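Local coordinates for protein phosphoribosylaminoimidazole carboxylase, ATPase subunit (Thermus thermophilus, PDB 3AW8) that probably catalyses the ATP-dependent carboxylation of 5-aminoimidazole ribonucleotide by bicarbonate to N5-carboxyaminoimidazole ribonucleotide in purine biosynthesis, at residues 11-16 / 277-282; 60-65 / 284-289; 99-104 / 170-175. All blocks are in the same frame, centred on the assembly; numbering follows the deposited sequence.

Overall arrangement
Contacts 1 and 2 both bring the N-terminal Rossmann-like domain onto helix 278-287: contact 1 uses the first helix of that domain and the beginning of helix 278-287, contact 2 a sheet strand and the helix's C-terminal end. Their centres are 11 Å apart, and a probable hydrogen bond between His282 NE2 and Thr64 OG1 (2.9 Å) joins them directly. Contact 3 lies apart, in the ATP-grasp domain at the adenine pocket, where AMP is bound. Its centre is about 30 Å from the centre of contact 1 and about 31 Å from that of contact 2, with contact 1 on the opposite side of the chain's centre.

Contact 1: residues 11-16 / 277-282; sequences GRMLAL and SQFENH
Met13 and Phe279 meet where the first helix of the Rossmann-like preATP-grasp domain, 9-18, crosses helix 278-287. Gly11, two residues before Met13 in the first turn of the helix, fits the glycine pattern GxGxxG of such folds. The two short helical segments pass at -72°, their axes 8.5 Å apart, and the buried junction is apolar. Phe279 is its centre: with CG beside the backbone N (chi1 -57°), its ring reaches across to the first helix. Met13 CB sits squarely over one face, 3.6 Å from the ring centroid in a CH-pi contact. Met13 SD lies oblique to the ring, 4.6 Å from the centroid of Phe279, a Met-aromatic contact, and the bend at chi3 (-86°) brings Met13 CE to 3.8 Å from Phe279 CZ. Gln278 CG covers the opposite face of the ring, which is thereby sandwiched. Leu14 closes the edge: its CD2 lies in the ring plane, 4.0 Å from Phe279 CD1. Without the ring, as with an alanine here, Met13 CB and Leu14 CD2 would probably lose the surface they pack on, and a gap would be likely to open between the helices. Ile271 of helix 270-273 touches both Met13 and Phe279. At the second helix's start, Ser277 is the N-cap, its OG accepting from Glu280 N at 2.9 Å. One turn beyond Phe279, His282 has both ring nitrogens engaged, ND1 with Val242 N and NE2 with Thr64 OG1, which fixes its rotation; its carbon CD2 meets Leu14 CD2 at 3.9 Å.

Contact 2: residues 60-65 / 284-289; sequences LALVTY and RAVLGL
Leu62 reaches across to the last turn of helix 278-287 and touches it with both of its methyl branches. CD1 packs on Val286 CG2 at 4.0 Å; CD2 lies over the helix end, close to the carbonyl oxygen of Val286 and to Leu287 CD1. The leucine side chain crosses each of its two partners at about a right angle. With CG held between the backbone N and the carbonyl carbon (chi1 69°), both methyls reach the helix end. Behind Val286 and Leu287, a Schellman motif ends the helix: Leu289 N bonds to Arg284 O and Gly288 N to Ala285 O, each at 2.9 Å, with Gly288 at positive phi. Farther out, Leu23 packs on Leu287 and Tyr85 on Val286, and Leu316 of the second subunit touches Arg284 and Leu289. Leu62 itself is placed by its strand, whose backbone bonds run from Leu62 and Thr64 to Gly3 and which packs on Ile2 and Ile4, while Val63 bonds to Pro83 and Tyr85 through its backbone. Strand 62-65 lies next to strand 2-5 in the parallel sheet of the Rossmann-like preATP-grasp domain, here resting on the end of helix 278-287, which comes after strand 253-260.

Contact 3: residues 99-104 / 170-175; sequences REKTFF and ILEGFV. With AMP (adenosine monophosphate), chain C.
Lys101 and Glu172 form the close part of this contact, buried between helix 97-107 and strand 169-173. The lysine chain, bent at chi2 and chi4, approaches the glutamate at about a right angle and lays its end against the carboxylate: CE is 3.2 Å from Glu172 OE2, and NZ makes a weak hydrogen bond of 3.3 Å to Glu172 OE1 within a salt bridge. NZ also has a weak bond to Phe256 O. The glutamate extends from CG onward and carries a second positive partner, since Glu172 OE2 is salt-bridged to Lys137, so each carboxylate oxygen meets a different lysine; this pairing probably stabilises the buried negative charge. Phe114, on the neighbouring strand, packs beside Lys101 and Ile170. Beyond Glu172 the chain runs from the strand into the loop of Phe174 and Val175. Here residues 99-104 take no part, and the partner is the adenine of AMP. In contrast to the buried ion pair, Phe174 is exposed to solvent; its ring lies with one face toward AMP C2, the nearest approach being CE1 to C2 at 3.8 Å. Val175 beside it is buried. Its N donates to AMP N1 at 3.3 Å, with a nearly straight N-H...N angle of 166°, and Val175 CG1 stands 3.5 Å from the same N1 atom, its torsion (chi1 58°) bringing that methyl to the base. Glu172 OE1 lies 3.6 Å from the amino nitrogen N6 of AMP, a proximity rather than a hydrogen bond. Arg97 and Glu180 also hydrogen-bond to AMP. A backbone N-H reading N1 of the base, from the segment that follows a strand, is the adenine recognition of the ATP-grasp fold, and ATP probably binds in the same place.

Contact 1: residues 11-16 / 277-282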
loop_
_atom_site.group_PDB
_atom_site.type_symbol
_atom_site.label_atom_id
_atom_site.label_comp_id
_atom_site.label_asym_id
_atom_site.label_seq_id
_atom_site.Cartn_x
_atom_site.Cartn_y
_atom_site.Cartn_z
ATOM N N GLY A 11 0.762 2.075 14.026
ATOM C CA GLY A 11 -0.595 2.566 13.821
ATOM C C GLY A 11 -0.716 3.255 12.467
ATOM O O GLY A 11 -1.731 3.147 11.766
ATOM N N ARG A 12 0.334 3.977 12.096
ATOM C CA ARG A 12 0.371 4.663 10.808
ATOM C C ARG A 12 0.202 3.626 9.707
ATOM O O ARG A 12 -0.535 3.832 8.749
ATOM C CB ARG A 12 1.712 5.387 10.645
ATOM C CG ARG A 12 1.947 6.075 9.312
ATOM C CD ARG A 12 3.425 6.484 9.228
ATOM N NE ARG A 12 3.807 7.074 7.951
ATOM C CZ ARG A 12 3.697 8.364 7.644
ATOM N NH1 ARG A 12 3.216 9.230 8.526
ATOM N NH2 ARG A 12 4.056 8.786 6.438
ATOM N N MET A 13 0.874 2.495 9.847
ATOM C CA MET A 13 0.773 1.474 8.820
ATOM C C MET A 13 -0.545 0.719 8.825
ATOM O O MET A 13 -1.018 0.323 7.763
ATOM C CB MET A 13 1.988 0.552 8.880
ATOM C CG MET A 13 3.244 1.313 8.444
ATOM S SD MET A 13 4.703 0.307 8.238
ATOM C CE MET A 13 5.335 0.280 9.952
ATOM N N LEU A 14 -1.155 0.543 10.000
ATOM C CA LEU A 14 -2.475 -0.095 10.072
ATOM C C LEU A 14 -3.460 0.772 9.271
ATOM O O LEU A 14 -4.232 0.273 8.440
ATOM C CB LEU A 14 -2.959 -0.192 11.520
ATOM C CG LEU A 14 -2.336 -1.322 12.342
ATOM C CD1 LEU A 14 -2.557 -1.101 13.840
ATOM C CD2 LEU A 14 -2.942 -2.638 11.874
ATOM N N ALA A 15 -3.419 2.081 9.502
ATOM C CA ALA A 15 -4.322 2.975 8.791
ATOM C C ALA A 15 -4.098 2.937 7.275
ATOM O O ALA A 15 -5.063 2.866 6.508
ATOM C CB ALA A 15 -4.180 4.407 9.323
ATOM N N LEU A 16 -2.838 2.981 6.841
ATOM C CA LEU A 16 -2.539 2.946 5.400
ATOM C C LEU A 16 -3.031 1.651 4.784
ATOM O O LEU A 16 -3.483 1.637 3.643
ATOM C CB LEU A 16 -1.036 3.105 5.138
ATOM C CG LEU A 16 -0.467 4.476 5.552
ATOM C CD1 LEU A 16 1.055 4.489 5.394
ATOM C CD2 LEU A 16 -1.104 5.568 4.719
ATOM N N SER A 277 -0.502 -8.199 3.835
ATOM C CA SER A 277 0.343 -7.642 4.877
ATOM C C SER A 277 -0.216 -7.991 6.246
ATOM O O SER A 277 -1.412 -8.292 6.412
ATOM C CB SER A 277 0.452 -6.119 4.736
ATOM O OG SER A 277 -0.653 -5.465 5.336
ATOM N N GLN A 278 0.666 -7.967 7.232
ATOM C CA GLN A 278 0.263 -8.255 8.580
ATOM C C GLN A 278 -0.746 -7.168 8.997
ATOM O O GLN A 278 -1.693 -7.436 9.737
ATOM C CB GLN A 278 1.490 -8.246 9.489
ATOM C CG GLN A 278 2.112 -6.874 9.688
ATOM C CD GLN A 278 3.222 -6.904 10.715
ATOM O OE1 GLN A 278 3.189 -7.714 11.647
ATOM N NE2 GLN A 278 4.201 -6.020 10.569
ATOM N N PHE A 279 -0.553 -5.945 8.509
ATOM C CA PHE A 279 -1.460 -4.861 8.865
ATOM C C PHE A 279 -2.856 -5.110 8.312
ATOM O O PHE A 279 -3.843 -4.931 9.016
ATOM C CB PHE A 279 -0.914 -3.512 8.364
ATOM C CG PHE A 279 0.454 -3.197 8.883
ATOM C CD1 PHE A 279 0.655 -2.936 10.226
ATOM C CD2 PHE A 279 1.558 -3.226 8.036
ATOM C CE1 PHE A 279 1.936 -2.713 10.725
ATOM C CE2 PHE A 279 2.848 -3.005 8.523
ATOM C CZ PHE A 279 3.036 -2.750 9.866
ATOM N N GLU A 280 -2.955 -5.516 7.051
ATOM C CA GLU A 280 -4.271 -5.775 6.503
ATOM C C GLU A 280 -4.921 -6.963 7.225
ATOM O O GLU A 280 -6.109 -6.927 7.553
ATOM C CB GLU A 280 -4.206 -6.054 4.999
ATOM C CG GLU A 280 -5.595 -6.346 4.419
ATOM C CD GLU A 280 -5.611 -6.616 2.925
ATOM O OE1 GLU A 280 -6.585 -7.251 2.467
ATOM O OE2 GLU A 280 -4.677 -6.191 2.208
ATOM N N ASN A 281 -4.144 -8.011 7.484
ATOM C CA ASN A 281 -4.682 -9.184 8.165
ATOM C C ASN A 281 -5.157 -8.887 9.582
ATOM O O ASN A 281 -6.184 -9.420 10.025
ATOM C CB ASN A 281 -3.648 -10.313 8.183
ATOM C CG ASN A 281 -4.017 -11.448 7.245
ATOM O OD1 ASN A 281 -3.177 -12.275 6.889
ATOM N ND2 ASN A 281 -5.282 -11.498 6.848
ATOM N N HIS A 282 -4.418 -8.040 10.291
ATOM C CA HIS A 282 -4.804 -7.687 11.643
ATOM C C HIS A 282 -6.174 -7.048 11.560
ATOM O O HIS A 282 -7.066 -7.355 12.348
ATOM C CB HIS A 282 -3.824 -6.692 12.255
ATOM C CG HIS A 282 -4.177 -6.284 13.653
ATOM N ND1 HIS A 282 -3.899 -7.069 14.750
ATOM C CD2 HIS A 282 -4.808 -5.184 14.129
ATOM C CE1 HIS A 282 -4.340 -6.470 15.841
ATOM N NE2 HIS A 282 -4.896 -5.325 15.492
#

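Contact 2: residues 60-65 / 284-289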
loop_
_atom_site.group_PDB
_atom_site.type_symbol
_atom_site.label_atom_id
_atom_site.label_comp_id
_atom_site.label_asym_id
_atom_site.label_seq_id
_atom_site.Cartn_x
_atom_site.Cartn_y
_atom_site.Cartn_z
ATOM N N LEU A 60 -16.658 4.885 18.072
ATOM C CA LEU A 60 -15.821 3.815 17.566
ATOM C C LEU A 60 -16.579 2.507 17.411
ATOM O O LEU A 60 -17.456 2.170 18.208
ATOM C CB LEU A 60 -14.615 3.607 18.481
ATOM C CG LEU A 60 -13.646 4.790 18.535
ATOM C CD1 LEU A 60 -12.549 4.526 19.571
ATOM C CD2 LEU A 60 -13.058 5.017 17.144
ATOM N N ALA A 61 -16.244 1.771 16.363
ATOM C CA ALA A 61 -16.878 0.494 16.122
ATOM C C ALA A 61 -16.167 -0.523 16.999
ATOM O O ALA A 61 -16.797 -1.396 17.589
ATOM C CB ALA A 61 -16.750 0.119 14.671
ATOM N N LEU A 62 -14.845 -0.394 17.084
ATOM C CA LEU A 62 -14.018 -1.290 17.888
ATOM C C LEU A 62 -12.702 -0.581 18.221
ATOM O O LEU A 62 -12.392 0.465 17.653
ATOM C CB LEU A 62 -13.743 -2.597 17.129
ATOM C CG LEU A 62 -12.832 -2.589 15.890
ATOM C CD1 LEU A 62 -11.374 -2.758 16.314
ATOM C CD2 LEU A 62 -13.221 -3.730 14.957
ATOM N N VAL A 63 -11.937 -1.149 19.148
ATOM C CA VAL A 63 -10.672 -0.564 19.552
ATOM C C VAL A 63 -9.582 -1.611 19.621
ATOM O O VAL A 63 -9.781 -2.688 20.183
ATOM C CB VAL A 63 -10.785 0.108 20.932
ATOM C CG1 VAL A 63 -9.411 0.567 21.400
ATOM C CG2 VAL A 63 -11.739 1.293 20.852
ATOM N N THR A 64 -8.428 -1.290 19.042
ATOM C CA THR A 64 -7.276 -2.183 19.045
ATOM C C THR A 64 -6.085 -1.313 19.476
ATOM O O THR A 64 -6.243 -0.111 19.681
ATOM C CB THR A 64 -7.065 -2.799 17.630
ATOM O OG1 THR A 64 -5.996 -3.752 17.664
ATOM C CG2 THR A 64 -6.764 -1.701 16.604
ATOM N N TYR A 65 -4.903 -1.895 19.636
ATOM C CA TYR A 65 -3.747 -1.100 20.061
ATOM C C TYR A 65 -2.459 -1.460 19.326
ATOM O O TYR A 65 -2.316 -2.577 18.838
ATOM C CB TYR A 65 -3.541 -1.247 21.574
ATOM C CG TYR A 65 -3.781 -2.651 22.075
ATOM C CD1 TYR A 65 -5.066 -3.084 22.414
ATOM C CD2 TYR A 65 -2.737 -3.563 22.161
ATOM C CE1 TYR A 65 -5.300 -4.400 22.822
ATOM C CE2 TYR A 65 -2.960 -4.883 22.568
ATOM C CZ TYR A 65 -4.240 -5.292 22.895
ATOM O OH TYR A 65 -4.446 -6.592 23.286
ATOM N N ARG A 284 -8.395 -7.353 9.096
ATOM C CA ARG A 284 -9.395 -8.326 8.680
ATOM C C ARG A 284 -9.821 -9.173 9.877
ATOM O O ARG A 284 -11.013 -9.431 10.075
ATOM C CB ARG A 284 -8.845 -9.197 7.538
ATOM C CG ARG A 284 -8.745 -8.413 6.232
ATOM C CD ARG A 284 -7.807 -9.022 5.193
ATOM N NE ARG A 284 -8.430 -10.097 4.428
ATOM C CZ ARG A 284 -8.067 -10.458 3.200
ATOM N NH1 ARG A 284 -7.080 -9.833 2.570
ATOM N NH2 ARG A 284 -8.688 -11.460 2.603
ATOM N N ALA A 285 -8.846 -9.568 10.689
ATOM C CA ALA A 285 -9.118 -10.364 11.875
ATOM C C ALA A 285 -10.075 -9.663 12.832
ATOM O O ALA A 285 -11.178 -10.149 13.070
ATOM C CB ALA A 285 -7.828 -10.686 12.596
ATOM N N VAL A 286 -9.669 -8.519 13.373
ATOM C CA VAL A 286 -10.506 -7.808 14.334
ATOM C C VAL A 286 -11.845 -7.371 13.762
ATOM O O VAL A 286 -12.756 -7.000 14.507
ATOM C CB VAL A 286 -9.791 -6.554 14.907
ATOM C CG1 VAL A 286 -8.416 -6.937 15.439
ATOM C CG2 VAL A 286 -9.693 -5.463 13.844
ATOM N N LEU A 287 -11.969 -7.418 12.441
ATOM C CA LEU A 287 -13.204 -6.990 11.791
ATOM C C LEU A 287 -14.147 -8.156 11.522
ATOM O O LEU A 287 -15.321 -7.955 11.231
ATOM C CB LEU A 287 -12.873 -6.254 10.484
ATOM C CG LEU A 287 -13.417 -4.829 10.296
ATOM C CD1 LEU A 287 -13.539 -4.118 11.625
ATOM C CD2 LEU A 287 -12.493 -4.065 9.357
ATOM N N GLY A 288 -13.630 -9.375 11.636
ATOM C CA GLY A 288 -14.452 -10.547 11.402
ATOM C C GLY A 288 -14.534 -10.897 9.932
ATOM O O GLY A 288 -15.436 -11.609 9.504
ATOM N N LEU A 289 -13.598 -10.383 9.145
ATOM C CA LEU A 289 -13.576 -10.669 7.721
ATOM C C LEU A 289 -12.656 -11.851 7.467
ATOM O O LEU A 289 -11.814 -12.181 8.299
ATOM C CB LEU A 289 -13.061 -9.458 6.947
ATOM C CG LEU A 289 -13.930 -8.206 6.993
ATOM C CD1 LEU A 289 -13.124 -7.004 6.525
ATOM C CD2 LEU A 289 -15.154 -8.407 6.122
#

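Contact 3: residues 99-104 / 170-175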
loop_
_atom_site.group_PDB
_atom_site.type_symbol
_atom_site.label_atom_id
_atom_site.label_comp_id
_atom_site.label_asym_id
_atom_site.label_seq_id
_atom_site.Cartn_x
_atom_site.Cartn_y
_atom_site.Cartn_z
ATOM N N ARG A 99 5.216 -13.537 33.877
ATOM C CA ARG A 99 3.867 -13.929 33.491
ATOM C C ARG A 99 3.892 -14.468 32.064
ATOM O O ARG A 99 3.099 -15.334 31.701
ATOM C CB ARG A 99 2.930 -12.717 33.601
ATOM C CG ARG A 99 1.499 -12.929 33.114
ATOM C CD ARG A 99 0.714 -13.863 34.002
ATOM N NE ARG A 99 -0.693 -13.915 33.608
ATOM C CZ ARG A 99 -1.544 -12.896 33.724
ATOM N NH1 ARG A 99 -1.135 -11.736 34.230
ATOM N NH2 ARG A 99 -2.805 -13.034 33.330
ATOM N N GLU A 100 4.828 -13.961 31.266
ATOM C CA GLU A 100 4.969 -14.370 29.869
ATOM C C GLU A 100 5.525 -15.791 29.769
ATOM O O GLU A 100 4.936 -16.664 29.119
ATOM C CB GLU A 100 5.901 -13.395 29.147
ATOM C CG GLU A 100 5.654 -13.253 27.661
ATOM C CD GLU A 100 6.575 -12.227 27.024
ATOM O OE1 GLU A 100 6.315 -11.810 25.874
ATOM O OE2 GLU A 100 7.567 -11.841 27.677
ATOM N N LYS A 101 6.663 -16.011 30.421
ATOM C CA LYS A 101 7.319 -17.312 30.425
ATOM C C LYS A 101 6.446 -18.418 31.026
ATOM O O LYS A 101 6.329 -19.503 30.452
ATOM C CB LYS A 101 8.638 -17.229 31.199
ATOM C CG LYS A 101 9.899 -17.199 30.345
ATOM C CD LYS A 101 10.040 -15.907 29.570
ATOM C CE LYS A 101 11.494 -15.663 29.165
ATOM N NZ LYS A 101 12.076 -16.767 28.346
ATOM N N THR A 102 5.838 -18.152 32.179
ATOM C CA THR A 102 4.995 -19.156 32.825
ATOM C C THR A 102 3.845 -19.538 31.912
ATOM O O THR A 102 3.526 -20.719 31.769
ATOM C CB THR A 102 4.398 -18.660 34.162
ATOM O OG1 THR A 102 3.405 -17.661 33.905
ATOM C CG2 THR A 102 5.483 -18.080 35.052
ATOM N N PHE A 103 3.227 -18.535 31.292
ATOM C CA PHE A 103 2.106 -18.770 30.384
ATOM C C PHE A 103 2.468 -19.748 29.261
ATOM O O PHE A 103 1.763 -20.735 29.035
ATOM C CB PHE A 103 1.618 -17.438 29.802
ATOM C CG PHE A 103 0.615 -17.586 28.688
ATOM C CD1 PHE A 103 1.030 -17.607 27.358
ATOM C CD2 PHE A 103 -0.741 -17.704 28.965
ATOM C CE1 PHE A 103 0.107 -17.741 26.319
ATOM C CE2 PHE A 103 -1.670 -17.838 27.933
ATOM C CZ PHE A 103 -1.244 -17.856 26.608
ATOM N N PHE A 104 3.564 -19.477 28.557
ATOM C CA PHE A 104 3.984 -20.362 27.476
ATOM C C PHE A 104 4.503 -21.675 28.043
ATOM O O PHE A 104 4.281 -22.741 27.465
ATOM C CB PHE A 104 5.057 -19.693 26.602
ATOM C CG PHE A 104 4.493 -18.854 25.492
ATOM C CD1 PHE A 104 3.901 -17.626 25.760
ATOM C CD2 PHE A 104 4.494 -19.322 24.185
ATOM C CE1 PHE A 104 3.314 -16.877 24.745
ATOM C CE2 PHE A 104 3.910 -18.580 23.161
ATOM C CZ PHE A 104 3.317 -17.353 23.443
ATOM N N ILE A 170 13.640 -11.037 36.933
ATOM C CA ILE A 170 13.600 -12.425 36.498
ATOM C C ILE A 170 14.988 -12.894 36.071
ATOM O O ILE A 170 15.753 -12.140 35.464
ATOM C CB ILE A 170 12.605 -12.605 35.329
ATOM C CG1 ILE A 170 12.563 -14.070 34.899
ATOM C CG2 ILE A 170 12.995 -11.705 34.171
ATOM C CD1 ILE A 170 11.514 -14.364 33.857
ATOM N N LEU A 171 15.311 -14.140 36.400
ATOM C CA LEU A 171 16.609 -14.708 36.058
ATOM C C LEU A 171 16.415 -15.698 34.916
ATOM O O LEU A 171 15.671 -16.673 35.043
ATOM C CB LEU A 171 17.213 -15.410 37.289
ATOM C CG LEU A 171 18.716 -15.723 37.388
ATOM C CD1 LEU A 171 19.106 -16.803 36.392
ATOM C CD2 LEU A 171 19.521 -14.453 37.153
ATOM N N GLU A 172 17.073 -15.422 33.795
ATOM C CA GLU A 172 16.985 -16.277 32.617
ATOM C C GLU A 172 18.343 -16.870 32.290
ATOM O O GLU A 172 19.357 -16.171 32.296
ATOM C CB GLU A 172 16.481 -15.490 31.400
ATOM C CG GLU A 172 14.966 -15.332 31.308
ATOM C CD GLU A 172 14.519 -14.657 30.013
ATOM O OE1 GLU A 172 14.926 -15.119 28.921
ATOM O OE2 GLU A 172 13.753 -13.670 30.087
ATOM N N GLY A 173 18.354 -18.164 31.999
ATOM C CA GLY A 173 19.602 -18.817 31.668
ATOM C C GLY A 173 20.039 -18.490 30.255
ATOM O O GLY A 173 19.358 -18.856 29.296
ATOM N N PHE A 174 21.166 -17.792 30.128
ATOM C CA PHE A 174 21.708 -17.423 28.821
ATOM C C PHE A 174 21.576 -18.610 27.880
ATOM O O PHE A 174 21.818 -19.749 28.272
ATOM C CB PHE A 174 23.187 -17.049 28.944
ATOM C CG PHE A 174 23.827 -16.652 27.642
ATOM C CD1 PHE A 174 23.919 -15.310 27.275
ATOM C CD2 PHE A 174 24.331 -17.621 26.774
ATOM C CE1 PHE A 174 24.504 -14.936 26.060
ATOM C CE2 PHE A 174 24.917 -17.260 25.558
ATOM C CZ PHE A 174 25.003 -15.912 25.201
ATOM N N VAL A 175 21.185 -18.351 26.640
ATOM C CA VAL A 175 21.041 -19.432 25.677
ATOM C C VAL A 175 21.864 -19.172 24.416
ATOM O O VAL A 175 21.754 -18.116 23.791
ATOM C CB VAL A 175 19.548 -19.657 25.305
ATOM C CG1 VAL A 175 18.949 -18.381 24.751
ATOM C CG2 VAL A 175 19.423 -20.794 24.304
HETATM P P AMP C . 14.661 -8.007 24.902
HETATM O O1P AMP C . 13.740 -7.633 23.796
HETATM O O2P AMP C . 14.410 -9.550 25.315
HETATM O O3P AMP C . 14.387 -7.055 26.172
HETATM O "O5'" AMP C . 16.204 -7.810 24.426
HETATM C "C5'" AMP C . 16.459 -8.693 23.318
HETATM C "C4'" AMP C . 17.973 -8.739 23.029
HETATM O "O4'" AMP C . 18.712 -9.339 24.144
HETATM C "C3'" AMP C . 18.287 -9.575 21.775
HETATM O "O3'" AMP C . 19.294 -8.931 20.984
HETATM C "C2'" AMP C . 18.743 -10.939 22.313
HETATM O "O2'" AMP C . 19.782 -11.495 21.496
HETATM C "C1'" AMP C . 19.216 -10.663 23.758
HETATM N N9 AMP C . 18.705 -11.704 24.685
HETATM C C8 AMP C . 17.524 -11.673 25.383
HETATM N N7 AMP C . 17.390 -12.749 26.103
HETATM C C5 AMP C . 18.465 -13.543 25.924
HETATM C C6 AMP C . 18.875 -14.808 26.426
HETATM N N6 AMP C . 18.079 -15.501 27.322
HETATM N N1 AMP C . 20.057 -15.321 26.013
HETATM C C2 AMP C . 20.843 -14.665 25.147
HETATM N N3 AMP C . 20.493 -13.474 24.652
HETATM C C4 AMP C . 19.330 -12.883 25.006
#